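Local coordinates for cellulase (Bacteroides salanitronis, PDB 6WQY), which probably hydrolyses internal beta-1,4-glucosidic bonds of cellulose, acting as a broad-specificity endoglucanase of glycoside hydrolase family 5, subfamily 4, at residues I132-A135 and A136-E139; R324-Y327 and L328-C332; L359-H362 and A363-E366. One frame throughout, in Å; residues are numbered along the deposited sequence. Where two conformers were deposited one is given.

How the contacts relate
The three contacts follow one another along the chain and are all local, each between neighbours in sequence within the (beta/alpha)8 barrel fold. Contact 1 stands apart: its centre is 39 Å from that of contact 2 and 41 Å from that of contact 3, on the opposite side of the chain's centre from both. Contacts 2 and 3 are neighbours, with centres 22 Å apart, and they touch where Arg324 NH2 packs 4.0 Å from Leu359 CD2. None of the three reaches Glu95, a magnesium-binding residue in this protein. A bound magnesium ion lies about 4 Å from the side chain of Asp134 in contact 1.

Contact 1 (I132-A135 and A136-E139); sequences IKDA and ATDE
The backbone from Ile132 to Asp138 passes from a helical turn into a loop: Ala136 N donates to Ile132 O at 3.1 Å, the i to i+4 bond of an alpha-helix, and Thr137 N then donates to Asp134 O at 3.1 Å, an i to i+3 bond. Asp138 N also reaches Asp134 O, but its N-H...O angle of 128° makes the bond weak. Two backbone N-H groups therefore converge on a single carbonyl oxygen. Back at the Ile132 carbonyl, the methyl CB of Ala136 rests 3.4 Å from Ile132 O.

The side chains add a polar bridge to this turn. Thr137 folds its hydroxyl back over its own backbone, with OG1 between N and the carbonyl carbon (chi1 61°), which faces it toward the preceding turn. In the conformer of Asp134 described here, a water joins this hydroxyl to the carboxylate: it donates to Asp134 OD1 at 2.7 Å and lies 2.7 Å from Thr137 OG1. The direct gap from Asp134 OD1 to Thr137 OG1 is 4.4 Å. Because Asp134 was modelled in two conformers, the bridge is tentative. With the same caution, the magnesium ion at about 4 Å from this side chain is too far for direct coordination in this conformer, consistent with a water-mediated link.

Asp138 turns its carboxylate onward. Of its side chain, CB comes near Asp134 O, at 3.5 Å, and OD1 accepts from Thr140 N. Ile132 and Ala135 rest on Trp199 of helix 191-209. The arrangement is a short helix leading through a tight turn into an aspartate N-cap at the start of helix 139-159, in the loop that follows strand 114-118 of the barrel.

Contact 2 (R324-Y327 and L328-C332); sequences RLYY and LEYVC
Val331 CG2 sits over one face of the Tyr327 ring, 3.8 Å from its centroid and 17° off the ring normal, a CH-pi contact displaced toward the hydroxyl side: the nearest ring atom is Tyr327 CZ, at 3.6 Å from Val331 CG2. With CG of Tyr327 anti to the backbone N (chi1 175°), the ring leans along the helix toward the next turn, where this methyl lies. Tyr326 and Tyr330, also four residues apart, run alongside each other from successive turns. Their planes are inclined at 64°, and Tyr326 OH comes 3.7 Å from Tyr330 CD2. Earlier in the helix, Leu328 CD1 meets Arg324 NE at 3.8 Å.

Four consecutive i to i+4 backbone bonds set this spacing, from Leu328 N to Arg324 O through to Val331 N donating to Tyr327 O at 2.9 Å.

Farther out, the polar ends have partners beyond these two turns. Tyr327 OH bonds Asp254 O while its ring meets Trp269 edge-to-face, and Tyr326 OH bonds Glu284. Arg324 forms a salt bridge with Glu321 of the same helix and donates from NE to Cys312 O. Leu328 and Val331 both reach Met310 of strand 305-310, as expected for helix 318-337 in a beta-alpha-beta crossover of a TIM barrel.

Contact 3 (L359-H362 and A363-E366); sequences LFNH and ATGE
Asn361 and Thr364 meet through their first torsions: CG of Asn361 is anti to its own backbone nitrogen (chi1 -176°), which sends the amide across the turn, while Thr364 OG1 is tucked between N and the carbonyl carbon (chi1 66°), which places it against CB of Asn361. The result is an Asx turn at Asn361 followed directly by an ST turn at Thr364, in the loop between strand 342-346, the last of the barrel, and helix 371-383.

The evidence for the first motif is a double acceptor. Ala363 N donates to Asn361 OD1 at 2.9 Å. Thr364 N donates to Asn361 OD1 at 3.0 Å, and the two donors approach from opposite faces of the amide plane. Neither sits in that plane, and the Thr364 nitrogen is the farther out. Two bonds on one oxygen restrict the rotation of the amide and hold the reversal of the chain. The side chains of Asn361 and Thr364 pack closely as well, with Asn361 CB only 3.2 Å from Thr364 OG1.

Two backbone bonds also close the loop. Gly365 N donates to Asn361 O at 2.9 Å, and Asn361 N donates to Glu366 O at 2.9 Å, so both polar backbone atoms of Asn361 are used. Gly365 has a positive phi, a left-handed conformation suited to glycine, and its carbonyl oxygen lies at the edge of the Phe360 ring, 3.4 Å from CD2. Outward from the turn, His362 uses both ring nitrogens, ND1 with Gln40 and NE2 with Asp346, and its ring meets Trp35 edge-to-face. Phe360 packs on Leu63 and Leu67 of helix 61-70. The ST turn itself is closed by Glu366 N, which donates to Thr364 OG1 at 3.2 Å with a nearly straight N-H...O angle of 170°.

Contact 1 (I132-A135 and A136-E139)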
# COMPACT_ATOMS: atom_id res chain seq x y z
N ILE A 132 16.03 -7.72 -6.73
CA ILE A 132 16.92 -7.39 -5.62
C ILE A 132 17.99 -8.46 -5.43
O ILE A 132 19.12 -8.15 -5.04
CB ILE A 132 16.11 -7.16 -4.33
CG1 ILE A 132 16.97 -6.63 -3.18
CG2 ILE A 132 15.40 -8.44 -3.89
CD1 ILE A 132 17.41 -5.19 -3.35
N LYS A 133 17.66 -9.73 -5.66
CA LYS A 133 18.62 -10.79 -5.39
C LYS A 133 19.87 -10.60 -6.23
O LYS A 133 20.99 -10.61 -5.70
CB LYS A 133 18.00 -12.16 -5.66
CG LYS A 133 18.91 -13.29 -5.16
CD LYS A 133 18.28 -14.68 -5.27
CE LYS A 133 18.09 -15.10 -6.72
NZ LYS A 133 17.45 -16.45 -6.86
N ASP A 134 19.70 -10.41 -7.54
CA ASP A 134 20.85 -10.26 -8.42
C ASP A 134 21.41 -8.85 -8.40
O ASP A 134 22.61 -8.68 -8.61
CB ASP A 134 20.46 -10.68 -9.84
CG ASP A 134 20.08 -12.14 -9.92
OD1 ASP A 134 20.86 -13.00 -9.45
OD2 ASP A 134 18.98 -12.43 -10.44
N ALA A 135 20.59 -7.83 -8.13
CA ALA A 135 21.14 -6.49 -8.02
C ALA A 135 22.13 -6.40 -6.88
O ALA A 135 23.11 -5.64 -6.96
CB ALA A 135 20.02 -5.48 -7.78
N ALA A 136 21.94 -7.18 -5.82
CA ALA A 136 22.83 -7.13 -4.67
C ALA A 136 24.14 -7.87 -4.91
O ALA A 136 25.07 -7.70 -4.13
CB ALA A 136 22.13 -7.73 -3.44
N THR A 137 24.24 -8.70 -5.96
CA THR A 137 25.48 -9.39 -6.27
C THR A 137 26.13 -8.91 -7.57
O THR A 137 27.29 -9.23 -7.79
CB THR A 137 25.28 -10.91 -6.34
OG1 THR A 137 24.35 -11.24 -7.37
CG2 THR A 137 24.80 -11.48 -5.01
N ASP A 138 25.44 -8.18 -8.41
CA ASP A 138 25.94 -7.83 -9.74
C ASP A 138 25.66 -6.35 -9.98
O ASP A 138 24.51 -5.96 -10.19
CB ASP A 138 25.28 -8.71 -10.80
CG ASP A 138 25.86 -8.51 -12.18
OD1 ASP A 138 26.49 -7.47 -12.43
OD2 ASP A 138 25.69 -9.41 -13.03
N GLU A 139 26.71 -5.55 -10.00
CA GLU A 139 26.56 -4.11 -10.19
C GLU A 139 25.90 -3.77 -11.53
O GLU A 139 25.23 -2.74 -11.63
CB GLU A 139 27.92 -3.42 -10.10
CG GLU A 139 28.90 -3.84 -11.17
CD GLU A 139 30.30 -3.31 -10.91
OE1 GLU A 139 30.48 -2.54 -9.94
OE2 GLU A 139 31.20 -3.65 -11.68
O HOH W 1 22.78 -13.40 -7.53

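Contact 2 (R324-Y327 and L328-C332)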
# COMPACT_ATOMS: atom_id res chain seq x y z
N ARG A 324 -13.82 -11.36 13.05
CA ARG A 324 -13.23 -10.59 11.96
C ARG A 324 -13.47 -9.10 12.15
O ARG A 324 -12.57 -8.27 11.96
CB ARG A 324 -13.81 -11.04 10.62
CG ARG A 324 -13.30 -10.23 9.45
CD ARG A 324 -14.32 -10.05 8.37
NE ARG A 324 -13.77 -9.42 7.18
CZ ARG A 324 -14.49 -9.10 6.11
NH1 ARG A 324 -15.79 -9.33 6.08
NH2 ARG A 324 -13.89 -8.55 5.06
N LEU A 325 -14.70 -8.72 12.50
CA LEU A 325 -15.00 -7.31 12.71
C LEU A 325 -14.23 -6.76 13.90
O LEU A 325 -13.74 -5.64 13.86
CB LEU A 325 -16.50 -7.07 12.85
CG LEU A 325 -17.24 -7.01 11.51
CD1 LEU A 325 -17.28 -8.35 10.79
CD2 LEU A 325 -18.65 -6.48 11.71
N TYR A 326 -14.13 -7.56 14.97
CA TYR A 326 -13.31 -7.15 16.11
C TYR A 326 -11.86 -6.93 15.70
O TYR A 326 -11.27 -5.91 16.04
CB TYR A 326 -13.44 -8.18 17.25
CG TYR A 326 -12.43 -7.96 18.35
CD1 TYR A 326 -12.36 -6.75 19.02
CD2 TYR A 326 -11.54 -8.95 18.71
CE1 TYR A 326 -11.42 -6.53 20.01
CE2 TYR A 326 -10.60 -8.75 19.69
CZ TYR A 326 -10.54 -7.54 20.35
OH TYR A 326 -9.61 -7.31 21.34
N TYR A 327 -11.28 -7.88 14.97
CA TYR A 327 -9.91 -7.73 14.49
C TYR A 327 -9.74 -6.43 13.71
O TYR A 327 -8.81 -5.65 13.96
CB TYR A 327 -9.53 -8.94 13.61
CG TYR A 327 -8.17 -8.80 12.97
CD1 TYR A 327 -7.02 -9.21 13.64
CD2 TYR A 327 -8.02 -8.22 11.72
CE1 TYR A 327 -5.76 -9.06 13.07
CE2 TYR A 327 -6.77 -8.07 11.15
CZ TYR A 327 -5.66 -8.48 11.83
OH TYR A 327 -4.42 -8.29 11.23
N LEU A 328 -10.62 -6.18 12.73
CA LEU A 328 -10.47 -5.00 11.90
C LEU A 328 -10.65 -3.72 12.70
O LEU A 328 -9.92 -2.75 12.49
CB LEU A 328 -11.45 -5.06 10.73
CG LEU A 328 -11.14 -6.14 9.68
CD1 LEU A 328 -12.27 -6.23 8.68
CD2 LEU A 328 -9.84 -5.83 8.95
N GLU A 329 -11.62 -3.71 13.62
CA GLU A 329 -11.82 -2.55 14.47
C GLU A 329 -10.60 -2.33 15.36
O GLU A 329 -10.12 -1.19 15.51
CB GLU A 329 -13.09 -2.72 15.31
CG GLU A 329 -13.59 -1.43 15.94
CD GLU A 329 -14.95 -1.56 16.63
OE1 GLU A 329 -15.58 -2.63 16.65
OE2 GLU A 329 -15.38 -0.54 17.23
N TYR A 330 -10.06 -3.41 15.93
CA TYR A 330 -8.90 -3.29 16.81
C TYR A 330 -7.69 -2.76 16.06
O TYR A 330 -6.96 -1.88 16.56
CB TYR A 330 -8.58 -4.65 17.44
CG TYR A 330 -7.61 -4.51 18.58
CD1 TYR A 330 -6.25 -4.54 18.37
CD2 TYR A 330 -8.06 -4.30 19.86
CE1 TYR A 330 -5.36 -4.38 19.41
CE2 TYR A 330 -7.19 -4.14 20.91
CZ TYR A 330 -5.84 -4.18 20.68
OH TYR A 330 -4.95 -4.01 21.71
N VAL A 331 -7.43 -3.29 14.86
CA VAL A 331 -6.27 -2.87 14.10
C VAL A 331 -6.41 -1.43 13.63
O VAL A 331 -5.44 -0.67 13.64
CB VAL A 331 -6.02 -3.85 12.93
CG1 VAL A 331 -4.93 -3.33 12.02
CG2 VAL A 331 -5.64 -5.22 13.47
N CYS A 332 -7.61 -1.03 13.19
CA CYS A 332 -7.78 0.35 12.73
C CYS A 332 -7.64 1.34 13.88
O CYS A 332 -7.03 2.41 13.71
CB CYS A 332 -9.11 0.53 12.00
SG CYS A 332 -9.13 -0.19 10.35

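Contact 3 (L359-H362 and A363-E366)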
# COMPACT_ATOMS: atom_id res chain seq x y z
N LEU A 359 -15.22 -5.96 -0.36
CA LEU A 359 -16.27 -5.14 0.23
C LEU A 359 -17.17 -4.53 -0.83
O LEU A 359 -18.36 -4.32 -0.56
CB LEU A 359 -15.67 -4.02 1.08
CG LEU A 359 -14.74 -4.46 2.20
CD1 LEU A 359 -14.17 -3.24 2.93
CD2 LEU A 359 -15.41 -5.40 3.18
N PHE A 360 -16.63 -4.24 -2.02
CA PHE A 360 -17.39 -3.66 -3.11
C PHE A 360 -17.14 -4.46 -4.38
O PHE A 360 -16.03 -4.98 -4.61
CB PHE A 360 -16.92 -2.23 -3.44
CG PHE A 360 -17.05 -1.26 -2.31
CD1 PHE A 360 -16.03 -1.14 -1.38
CD2 PHE A 360 -18.16 -0.47 -2.18
CE1 PHE A 360 -16.14 -0.26 -0.32
CE2 PHE A 360 -18.28 0.43 -1.13
CZ PHE A 360 -17.26 0.53 -0.21
N ASN A 361 -18.16 -4.53 -5.24
CA ASN A 361 -17.91 -4.90 -6.63
C ASN A 361 -17.11 -3.76 -7.28
O ASN A 361 -17.50 -2.59 -7.21
CB ASN A 361 -19.24 -5.12 -7.35
CG ASN A 361 -19.06 -5.59 -8.78
OD1 ASN A 361 -18.57 -4.83 -9.62
ND2 ASN A 361 -19.44 -6.82 -9.06
N HIS A 362 -15.94 -4.10 -7.87
CA HIS A 362 -15.02 -3.08 -8.34
C HIS A 362 -15.52 -2.35 -9.58
O HIS A 362 -14.94 -1.32 -9.94
CB HIS A 362 -13.65 -3.69 -8.63
CG HIS A 362 -12.89 -4.10 -7.41
ND1 HIS A 362 -11.53 -4.37 -7.48
CD2 HIS A 362 -13.24 -4.28 -6.11
CE1 HIS A 362 -11.09 -4.71 -6.28
NE2 HIS A 362 -12.11 -4.67 -5.43
N ALA A 363 -16.56 -2.85 -10.24
CA ALA A 363 -17.11 -2.19 -11.41
C ALA A 363 -18.42 -1.47 -11.14
O ALA A 363 -18.64 -0.38 -11.67
CB ALA A 363 -17.33 -3.22 -12.53
N THR A 364 -19.32 -2.05 -10.34
CA THR A 364 -20.59 -1.38 -10.07
C THR A 364 -20.53 -0.49 -8.83
O THR A 364 -21.38 0.40 -8.68
CB THR A 364 -21.72 -2.39 -9.84
OG1 THR A 364 -21.44 -3.12 -8.64
CG2 THR A 364 -21.85 -3.34 -11.01
N GLY A 365 -19.59 -0.72 -7.94
CA GLY A 365 -19.53 0.00 -6.69
C GLY A 365 -20.50 -0.46 -5.63
O GLY A 365 -20.52 0.12 -4.54
N GLU A 366 -21.28 -1.50 -5.90
CA GLU A 366 -22.21 -1.99 -4.90
C GLU A 366 -21.47 -2.67 -3.76
O GLU A 366 -20.50 -3.41 -3.97
CB GLU A 366 -23.18 -2.99 -5.52
CG GLU A 366 -24.14 -2.36 -6.51
CD GLU A 366 -25.20 -1.50 -5.86
OE1 GLU A 366 -25.43 -1.63 -4.64
OE2 GLU A 366 -25.82 -0.69 -6.57